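Local coordinates for protein inositol 2-dehydrogenase/D-chiro-inositol 3-dehydrogenase (Lactobacillus casei, PDB 4MIY) that oxidises myo-inositol and D-chiro-inositol to their keto derivatives, using NAD as the hydride acceptor, at residues 77-82 / 93-98; 97-102 / 302-307; 111-114 / 120-123. All blocks are in the same frame, centred on the assembly; numbering follows the deposited sequence.

Contact 1 of 3, residues 77-82 / 93-98. With NAD (nicotinamide-adenine-dinucleotide), chain E.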
# COMPACT_ATOMS: atom_id res chain seq x y z
N GLY A 77 -17.72 -30.04 23.43
CA GLY A 77 -18.62 -30.44 24.49
C GLY A 77 -18.01 -31.40 25.50
O GLY A 77 -18.53 -31.61 26.54
N ALA A 78 -16.86 -31.93 25.14
CA ALA A 78 -16.19 -32.91 25.95
C ALA A 78 -15.05 -32.33 26.78
O ALA A 78 -14.39 -33.05 27.49
CB ALA A 78 -15.67 -33.97 25.09
N HIS A 79 -14.80 -31.04 26.66
CA HIS A 79 -13.67 -30.47 27.33
C HIS A 79 -13.87 -30.37 28.80
O HIS A 79 -12.98 -30.69 29.55
CB HIS A 79 -13.33 -29.09 26.77
CG HIS A 79 -12.81 -29.10 25.38
ND1 HIS A 79 -12.46 -27.94 24.71
CD2 HIS A 79 -12.57 -30.11 24.52
CE1 HIS A 79 -12.04 -28.26 23.51
NE2 HIS A 79 -12.11 -29.55 23.36
N GLU A 80 -15.05 -29.93 29.19
CA GLU A 80 -15.33 -29.58 30.54
C GLU A 80 -15.03 -30.69 31.52
O GLU A 80 -14.44 -30.46 32.54
CB GLU A 80 -16.80 -29.20 30.69
CG GLU A 80 -17.18 -28.78 32.06
CD GLU A 80 -18.67 -28.95 32.28
OE1 GLU A 80 -19.37 -29.04 31.25
OE2 GLU A 80 -19.10 -28.99 33.43
N ALA A 81 -15.48 -31.88 31.19
CA ALA A 81 -15.39 -32.99 32.11
C ALA A 81 -13.97 -33.45 32.19
O ALA A 81 -13.48 -33.80 33.22
CB ALA A 81 -16.24 -34.10 31.65
N THR A 82 -13.32 -33.43 31.05
CA THR A 82 -11.95 -33.85 30.97
C THR A 82 -11.05 -32.90 31.74
O THR A 82 -10.17 -33.32 32.44
CB THR A 82 -11.53 -33.98 29.54
OG1 THR A 82 -12.26 -35.03 28.93
CG2 THR A 82 -10.02 -34.27 29.42
N ILE A 93 -2.35 -28.17 31.98
CA ILE A 93 -3.45 -28.42 31.07
C ILE A 93 -3.53 -27.32 29.99
O ILE A 93 -3.69 -26.16 30.29
CB ILE A 93 -4.76 -28.41 31.84
CG1 ILE A 93 -4.77 -29.47 32.94
CG2 ILE A 93 -5.92 -28.62 30.90
CD1 ILE A 93 -5.74 -29.15 34.01
N PHE A 94 -3.38 -27.76 28.75
CA PHE A 94 -3.66 -26.97 27.57
C PHE A 94 -4.94 -27.51 26.96
O PHE A 94 -4.97 -28.59 26.47
CB PHE A 94 -2.52 -27.05 26.55
CG PHE A 94 -2.69 -26.14 25.36
CD1 PHE A 94 -3.43 -26.53 24.28
CD2 PHE A 94 -2.14 -24.88 25.35
CE1 PHE A 94 -3.59 -25.72 23.21
CE2 PHE A 94 -2.31 -24.06 24.28
CZ PHE A 94 -3.03 -24.47 23.22
N THR A 95 -5.98 -26.72 27.02
CA THR A 95 -7.21 -27.08 26.36
C THR A 95 -7.45 -26.18 25.17
O THR A 95 -7.29 -25.00 25.26
CB THR A 95 -8.42 -27.08 27.31
OG1 THR A 95 -9.57 -27.55 26.62
CG2 THR A 95 -8.68 -25.76 27.84
N GLU A 96 -7.77 -26.79 24.05
CA GLU A 96 -8.30 -26.00 22.98
C GLU A 96 -9.58 -25.28 23.40
O GLU A 96 -10.22 -25.66 24.34
CB GLU A 96 -8.53 -26.84 21.73
CG GLU A 96 -7.33 -26.88 20.79
CD GLU A 96 -6.90 -25.50 20.31
OE1 GLU A 96 -7.70 -24.58 20.36
OE2 GLU A 96 -5.77 -25.36 19.91
N LYS A 97 -9.91 -24.22 22.68
CA LYS A 97 -11.19 -23.59 22.80
C LYS A 97 -12.26 -24.58 22.42
O LYS A 97 -12.04 -25.40 21.60
CB LYS A 97 -11.28 -22.39 21.87
CG LYS A 97 -10.71 -22.68 20.55
CD LYS A 97 -11.58 -22.33 19.40
CE LYS A 97 -12.92 -22.92 19.51
NZ LYS A 97 -13.43 -23.17 18.14
N PRO A 98 -13.43 -24.47 23.06
CA PRO A 98 -13.74 -23.63 24.20
C PRO A 98 -13.29 -24.27 25.52
O PRO A 98 -13.02 -25.44 25.53
CB PRO A 98 -15.26 -23.59 24.17
CG PRO A 98 -15.58 -24.86 23.68
CD PRO A 98 -14.61 -25.23 22.67
PA NAD E . -12.14 -33.46 15.18
O1A NAD E . -13.52 -33.89 15.20
O2A NAD E . -11.31 -33.68 14.09
O5B NAD E . -11.28 -34.22 16.27
C5B NAD E . -11.68 -34.42 17.57
C4B NAD E . -11.18 -35.78 18.05
O4B NAD E . -11.65 -35.93 19.36
C3B NAD E . -11.81 -36.98 17.36
O3B NAD E . -10.84 -37.87 16.99
C2B NAD E . -12.77 -37.57 18.36
O2B NAD E . -12.93 -38.96 18.21
C1B NAD E . -12.09 -37.27 19.64
N9A NAD E . -12.94 -37.22 20.80
C8A NAD E . -14.15 -36.76 20.91
N7A NAD E . -14.60 -36.80 22.15
C5A NAD E . -13.63 -37.31 22.89
C6A NAD E . -13.41 -37.68 24.27
N6A NAD E . -14.30 -37.48 25.21
N1A NAD E . -12.23 -38.16 24.58
C2A NAD E . -11.30 -38.37 23.73
N3A NAD E . -11.44 -38.11 22.45
C4A NAD E . -12.56 -37.58 21.99
O3 NAD E . -12.22 -31.95 15.65
PN NAD E . -11.00 -30.86 15.69
O1N NAD E . -11.13 -29.99 14.52
O2N NAD E . -9.75 -31.52 15.68
O5D NAD E . -11.32 -29.95 16.87
C5D NAD E . -10.97 -30.37 18.16
C4D NAD E . -10.98 -29.23 19.12
O4D NAD E . -10.02 -28.29 18.67
C3D NAD E . -12.32 -28.56 19.16
O3D NAD E . -12.54 -28.11 20.46
C2D NAD E . -12.07 -27.39 18.20
O2D NAD E . -12.93 -26.38 18.56
C1D NAD E . -10.64 -27.04 18.51
N1N NAD E . -10.02 -26.27 17.43
C2N NAD E . -9.49 -25.08 17.69
C3N NAD E . -8.92 -24.29 16.71
C7N NAD E . -8.32 -22.94 17.05
O7N NAD E . -7.95 -22.68 18.15
N7N NAD E . -8.20 -22.13 16.08
C4N NAD E . -8.86 -24.79 15.43
C5N NAD E . -9.40 -26.04 15.21
C6N NAD E . -9.99 -26.75 16.23

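Contact 2 of 3, residues 97-102 / 302-307. With NAD (nicotinamide-adenine-dinucleotide), chain E.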
# COMPACT_ATOMS: atom_id res chain seq x y z
N LYS A 97 -9.91 -24.22 22.68
CA LYS A 97 -11.19 -23.59 22.80
C LYS A 97 -12.26 -24.58 22.42
O LYS A 97 -12.04 -25.40 21.60
CB LYS A 97 -11.28 -22.39 21.87
CG LYS A 97 -10.71 -22.68 20.55
CD LYS A 97 -11.58 -22.33 19.40
CE LYS A 97 -12.92 -22.92 19.51
NZ LYS A 97 -13.43 -23.17 18.14
N PRO A 98 -13.43 -24.47 23.06
CA PRO A 98 -13.74 -23.63 24.20
C PRO A 98 -13.29 -24.27 25.52
O PRO A 98 -13.02 -25.44 25.53
CB PRO A 98 -15.26 -23.59 24.17
CG PRO A 98 -15.58 -24.86 23.68
CD PRO A 98 -14.61 -25.23 22.67
N LEU A 99 -13.27 -23.52 26.58
CA LEU A 99 -13.05 -24.10 27.89
C LEU A 99 -14.17 -25.11 28.20
O LEU A 99 -13.96 -26.12 28.82
CB LEU A 99 -12.98 -23.01 28.93
CG LEU A 99 -12.76 -23.49 30.36
CD1 LEU A 99 -11.39 -24.07 30.50
CD2 LEU A 99 -12.99 -22.38 31.26
N ALA A 100 -15.34 -24.82 27.66
CA ALA A 100 -16.55 -25.55 27.90
C ALA A 100 -17.59 -24.98 26.97
O ALA A 100 -17.47 -23.87 26.54
CB ALA A 100 -16.98 -25.32 29.27
N THR A 101 -18.63 -25.74 26.72
CA THR A 101 -19.65 -25.34 25.77
C THR A 101 -20.78 -24.64 26.45
O THR A 101 -21.65 -24.08 25.81
CB THR A 101 -20.16 -26.49 24.98
OG1 THR A 101 -20.49 -27.56 25.87
CG2 THR A 101 -19.18 -26.94 24.00
N THR A 102 -20.77 -24.64 27.76
CA THR A 102 -21.74 -23.87 28.49
C THR A 102 -21.04 -22.99 29.43
O THR A 102 -19.93 -23.24 29.80
CB THR A 102 -22.71 -24.75 29.31
OG1 THR A 102 -21.99 -25.49 30.28
CG2 THR A 102 -23.47 -25.66 28.44
N PRO A 302 -3.69 -17.28 27.77
CA PRO A 302 -5.09 -17.19 28.14
C PRO A 302 -5.47 -18.26 29.17
O PRO A 302 -5.14 -19.38 29.00
CB PRO A 302 -5.82 -17.43 26.80
CG PRO A 302 -4.89 -16.91 25.83
CD PRO A 302 -3.54 -17.28 26.31
N SER A 303 -6.21 -17.84 30.18
CA SER A 303 -6.51 -18.69 31.31
C SER A 303 -7.94 -19.21 31.30
O SER A 303 -8.70 -18.96 30.41
CB SER A 303 -6.28 -17.93 32.59
OG SER A 303 -7.25 -16.94 32.74
N ALA A 304 -8.28 -19.92 32.35
CA ALA A 304 -9.62 -20.41 32.48
C ALA A 304 -10.55 -19.25 32.70
O ALA A 304 -11.68 -19.31 32.28
CB ALA A 304 -9.72 -21.40 33.61
N TRP A 305 -10.08 -18.20 33.32
CA TRP A 305 -10.91 -17.03 33.43
C TRP A 305 -11.24 -16.46 32.04
O TRP A 305 -12.35 -16.10 31.78
CB TRP A 305 -10.27 -15.96 34.31
CG TRP A 305 -11.19 -14.85 34.63
CD1 TRP A 305 -11.18 -13.62 34.11
CD2 TRP A 305 -12.26 -14.90 35.54
NE1 TRP A 305 -12.18 -12.88 34.65
CE2 TRP A 305 -12.87 -13.66 35.53
CE3 TRP A 305 -12.76 -15.88 36.38
CZ2 TRP A 305 -13.95 -13.36 36.33
CZ3 TRP A 305 -13.84 -15.58 37.18
CH2 TRP A 305 -14.42 -14.35 37.13
N ASP A 306 -10.24 -16.34 31.18
CA ASP A 306 -10.45 -15.96 29.80
C ASP A 306 -11.44 -16.88 29.11
O ASP A 306 -12.28 -16.45 28.39
CB ASP A 306 -9.12 -15.93 29.05
CG ASP A 306 -8.20 -14.83 29.53
OD1 ASP A 306 -8.63 -13.68 29.57
OD2 ASP A 306 -7.09 -15.14 29.88
N GLY A 307 -11.34 -18.15 29.36
CA GLY A 307 -12.30 -19.08 28.84
C GLY A 307 -13.72 -18.85 29.33
O GLY A 307 -14.65 -18.99 28.60
PA NAD E . -12.14 -33.46 15.18
O1A NAD E . -13.52 -33.89 15.20
O2A NAD E . -11.31 -33.68 14.09
O5B NAD E . -11.28 -34.22 16.27
C5B NAD E . -11.68 -34.42 17.57
C4B NAD E . -11.18 -35.78 18.05
O4B NAD E . -11.65 -35.93 19.36
C3B NAD E . -11.81 -36.98 17.36
O3B NAD E . -10.84 -37.87 16.99
C2B NAD E . -12.77 -37.57 18.36
O2B NAD E . -12.93 -38.96 18.21
C1B NAD E . -12.09 -37.27 19.64
N9A NAD E . -12.94 -37.22 20.80
C8A NAD E . -14.15 -36.76 20.91
N7A NAD E . -14.60 -36.80 22.15
C5A NAD E . -13.63 -37.31 22.89
C6A NAD E . -13.41 -37.68 24.27
N6A NAD E . -14.30 -37.48 25.21
N1A NAD E . -12.23 -38.16 24.58
C2A NAD E . -11.30 -38.37 23.73
N3A NAD E . -11.44 -38.11 22.45
C4A NAD E . -12.56 -37.58 21.99
O3 NAD E . -12.22 -31.95 15.65
PN NAD E . -11.00 -30.86 15.69
O1N NAD E . -11.13 -29.99 14.52
O2N NAD E . -9.75 -31.52 15.68
O5D NAD E . -11.32 -29.95 16.87
C5D NAD E . -10.97 -30.37 18.16
C4D NAD E . -10.98 -29.23 19.12
O4D NAD E . -10.02 -28.29 18.67
C3D NAD E . -12.32 -28.56 19.16
O3D NAD E . -12.54 -28.11 20.46
C2D NAD E . -12.07 -27.39 18.20
O2D NAD E . -12.93 -26.38 18.56
C1D NAD E . -10.64 -27.04 18.51
N1N NAD E . -10.02 -26.27 17.43
C2N NAD E . -9.49 -25.08 17.69
C3N NAD E . -8.92 -24.29 16.71
C7N NAD E . -8.32 -22.94 17.05
O7N NAD E . -7.95 -22.68 18.15
N7N NAD E . -8.20 -22.13 16.08
C4N NAD E . -8.86 -24.79 15.43
C5N NAD E . -9.40 -26.04 15.21
C6N NAD E . -9.99 -26.75 16.23
O HOH W 1 -14.37 -20.79 26.29

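Contact 3 of 3, residues 111-114 / 120-123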
# COMPACT_ATOMS: atom_id res chain seq x y z
N ASP A 111 -13.94 -22.45 39.38
CA ASP A 111 -14.10 -22.57 40.81
C ASP A 111 -13.17 -23.62 41.33
O ASP A 111 -12.60 -23.48 42.37
CB ASP A 111 -15.53 -22.94 41.15
CG ASP A 111 -16.49 -21.78 41.02
OD1 ASP A 111 -16.05 -20.61 41.07
OD2 ASP A 111 -17.69 -22.05 40.92
N LYS A 112 -13.03 -24.68 40.59
CA LYS A 112 -12.15 -25.74 40.97
C LYS A 112 -10.67 -25.41 40.86
O LYS A 112 -9.90 -25.70 41.73
CB LYS A 112 -12.43 -26.95 40.15
CG LYS A 112 -11.69 -28.07 40.64
CD LYS A 112 -12.04 -29.27 39.96
CE LYS A 112 -11.77 -30.44 40.81
NZ LYS A 112 -11.84 -31.71 40.09
N GLU A 113 -10.29 -24.80 39.75
CA GLU A 113 -8.92 -24.40 39.62
C GLU A 113 -8.54 -23.43 40.72
O GLU A 113 -7.43 -23.46 41.19
CB GLU A 113 -8.60 -23.85 38.21
CG GLU A 113 -7.13 -23.75 37.96
CD GLU A 113 -6.71 -23.14 36.63
OE1 GLU A 113 -7.42 -22.25 36.14
OE2 GLU A 113 -5.69 -23.56 36.13
N LEU A 114 -9.48 -22.60 41.14
CA LEU A 114 -9.28 -21.61 42.19
C LEU A 114 -9.00 -22.23 43.57
O LEU A 114 -8.51 -21.56 44.43
CB LEU A 114 -10.47 -20.66 42.31
CG LEU A 114 -10.43 -19.49 41.37
CD2 LEU A 114 -9.39 -18.64 41.79
N VAL A 120 -2.91 -23.89 36.34
CA VAL A 120 -2.38 -24.89 35.44
C VAL A 120 -3.01 -24.88 34.05
O VAL A 120 -2.53 -25.52 33.19
CB VAL A 120 -2.50 -26.32 36.00
CG1 VAL A 120 -1.50 -26.52 37.11
CG2 VAL A 120 -3.86 -26.57 36.52
N ILE A 121 -4.08 -24.13 33.88
CA ILE A 121 -4.79 -24.17 32.62
C ILE A 121 -4.44 -23.01 31.68
O ILE A 121 -4.47 -21.87 32.06
CB ILE A 121 -6.28 -24.14 32.81
CG1 ILE A 121 -6.77 -25.41 33.52
CG2 ILE A 121 -6.98 -24.00 31.46
CD1 ILE A 121 -8.09 -25.23 34.17
N GLN A 122 -4.12 -23.38 30.45
CA GLN A 122 -4.07 -22.46 29.33
C GLN A 122 -5.11 -22.86 28.27
O GLN A 122 -5.25 -24.00 27.95
CB GLN A 122 -2.67 -22.42 28.71
CG GLN A 122 -2.54 -21.44 27.55
CD GLN A 122 -1.12 -21.18 27.17
OE1 GLN A 122 -0.22 -21.38 27.94
NE2 GLN A 122 -0.93 -20.74 25.98
N VAL A 123 -5.82 -21.88 27.77
CA VAL A 123 -6.84 -22.11 26.76
C VAL A 123 -6.36 -21.65 25.39
O VAL A 123 -5.77 -20.62 25.28
CB VAL A 123 -8.11 -21.37 27.11
CG1 VAL A 123 -9.14 -21.62 26.08
CG2 VAL A 123 -8.59 -21.83 28.44
O HOH W 2 -6.17 -20.81 34.04

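Contact 1 of 3, residues 77-82 / 93-98
With CG of His79 turned anti to its own carbonyl carbon (chi1 -68°), the imidazole swings from the first turn of helix 79-86 toward the chain leaving strand 92-95, where Thr95 and Pro98 meet it. His79 ND1 donates to Pro98 O at 2.7 Å, a nearly straight bond of 165° with the acceptor lying at the ring edge, close to the imidazole plane. The carbonyl is approached almost end-on. Pro98 CD packs 4.0 Å from His79 ND1, and Lys97 O lies at the same edge, 3.4 Å from His79 CE1. Thr95 OG1, anti to its backbone N (chi1 -175°), approaches the ring obliquely but spends its proton on Glu96 O at 3.0 Å. His79 NE2 is bonded to Ser74 O, so both ring nitrogens meet backbone carbonyls. Replacing this histidine by an alanine is likely to leave Pro98 O and Ser74 O without their ring partner, freeing the cis-proline turn to shift beside the cofactor. Within the cis peptide itself, Lys97 O accepts from the ribose hydroxyl NAD O3D at 3.0 Å. Glu96 folds its CB and CG against the same ribose, and its OE2 is bonded to His17. With carbonyl oxygens on both nitrogens, the ring is consistent with a doubly protonated imidazole, whose possible charge would strengthen its grip on the loop that receives the nicotinamide ribose.

Contact 2 of 3, residues 97-102 / 302-307
Leu99 meets helix 304-323 at its first turn, laying its side chain against Ala304 and Gly307. The tight part is the bare backbone at Gly307: Leu99 CB comes to 4.0 Å from Gly307 CA, and the two CA atoms are 5.2 Å apart. With no CB at Gly307, the Leu99 CB can sit directly against the helix backbone. CG of Leu99 stands anti to the backbone N (chi1 179°), which carries the CD2 branch along the helix to Ala304, where it lies 3.5 Å from Ala304 O and 4.1 Å from Ala304 CB. The looser side is polar and runs through water: no direct hydrogen bond joins the segments, but one water accepts from Leu99 N at 3.0 Å and donates to Gly307 O at 2.9 Å, so the loop amide and the helix carbonyl are linked without touching. The helix start itself is fixed by a capping box. Ser303 N donates to the anti lone pair of Asp306 OD2 at 2.9 Å, and Ser303 OG accepts a weak bond from Trp305 N. Asp306 has a second partner in Arg128, through a salt bridge. Leu99 also packs on Ala106 and Ile109 of helix 103-113, so the loop between strand 92-95 and that helix is wedged against helix 304-323, whose Trp305 rests on Val110 of helix 103-113.

Contact 3 of 3, residues 111-114 / 120-123
The beta-alpha-beta unit formed by strand 92-95, helix 103-113 and strand 121-123 is closed here, where the carboxylate of Glu113 meets the backbone of Val120 and Ile121. A single oxygen does the work: just where the chain enters the strand, Glu113 OE2 accepts from Val120 N at 2.8 Å and from Ile121 N, also at 2.8 Å. The two bonds differ in geometry. Val120 N gives the straighter one (163°), reaching the oxygen on its anti side and tilted out of the carboxylate plane, whereas the Ile121 bond is more bent (140°) and comes in nearly along the C-O bond of the acid. Glu113 can span the gap because CG is anti to the backbone N (chi1 -166°) and the chain stays extended beyond it, carrying the acid from the last turn of the helix to the start of the strand.

In this Rossmann-type domain strand 121-123 lies at the margin of the parallel sheet within the chain, next to strand 92-95; Gln122 of the strand and Val120 just before it make backbone hydrogen bonds with Ile93. The other oxygen, Glu113 OE1, receives a hydrogen bond from a water at 2.8 Å, and the same water donates to Ile121 O. Glu113 OE1 is also hydrogen-bonded to Tyr338 OH, so both carboxylate oxygens are engaged and the group is held against rotation. Apolar atoms flank the polar grip. Ile121 crosses the acid at a slant, its CD1 3.5 Å from Glu113 CD, while Val120 CG2 lies 3.5 Å from Glu113 OE2. The two N-H donors probably stabilise the negative charge of this buried acid.

How the contacts relate
Contacts 1 and 3 belong to successive beta-alpha-beta units of the Rossmann-type domain and share its parallel sheet: strand 92-95 serves contact 1 and pairs with strand 121-123 of contact 3. The centres of contacts 1 and 3 are about 11 Å apart. Contact 2 takes up the chain where contact 1 ends, sharing Lys97 and Pro98, their centres about 8 Å apart. Its other segment comes 200 residues later, so contact 3 is nested inside the loop it closes; the centres of contacts 2 and 3 are about 9 Å apart. Pro302 O lies 2.9 Å from Val123 N, bringing helix 304-323 up to the sheet margin. Contact 2 alone joins the Rossmann-type part to the C-terminal alpha/beta part; contacts 1 and 3 stay within the former.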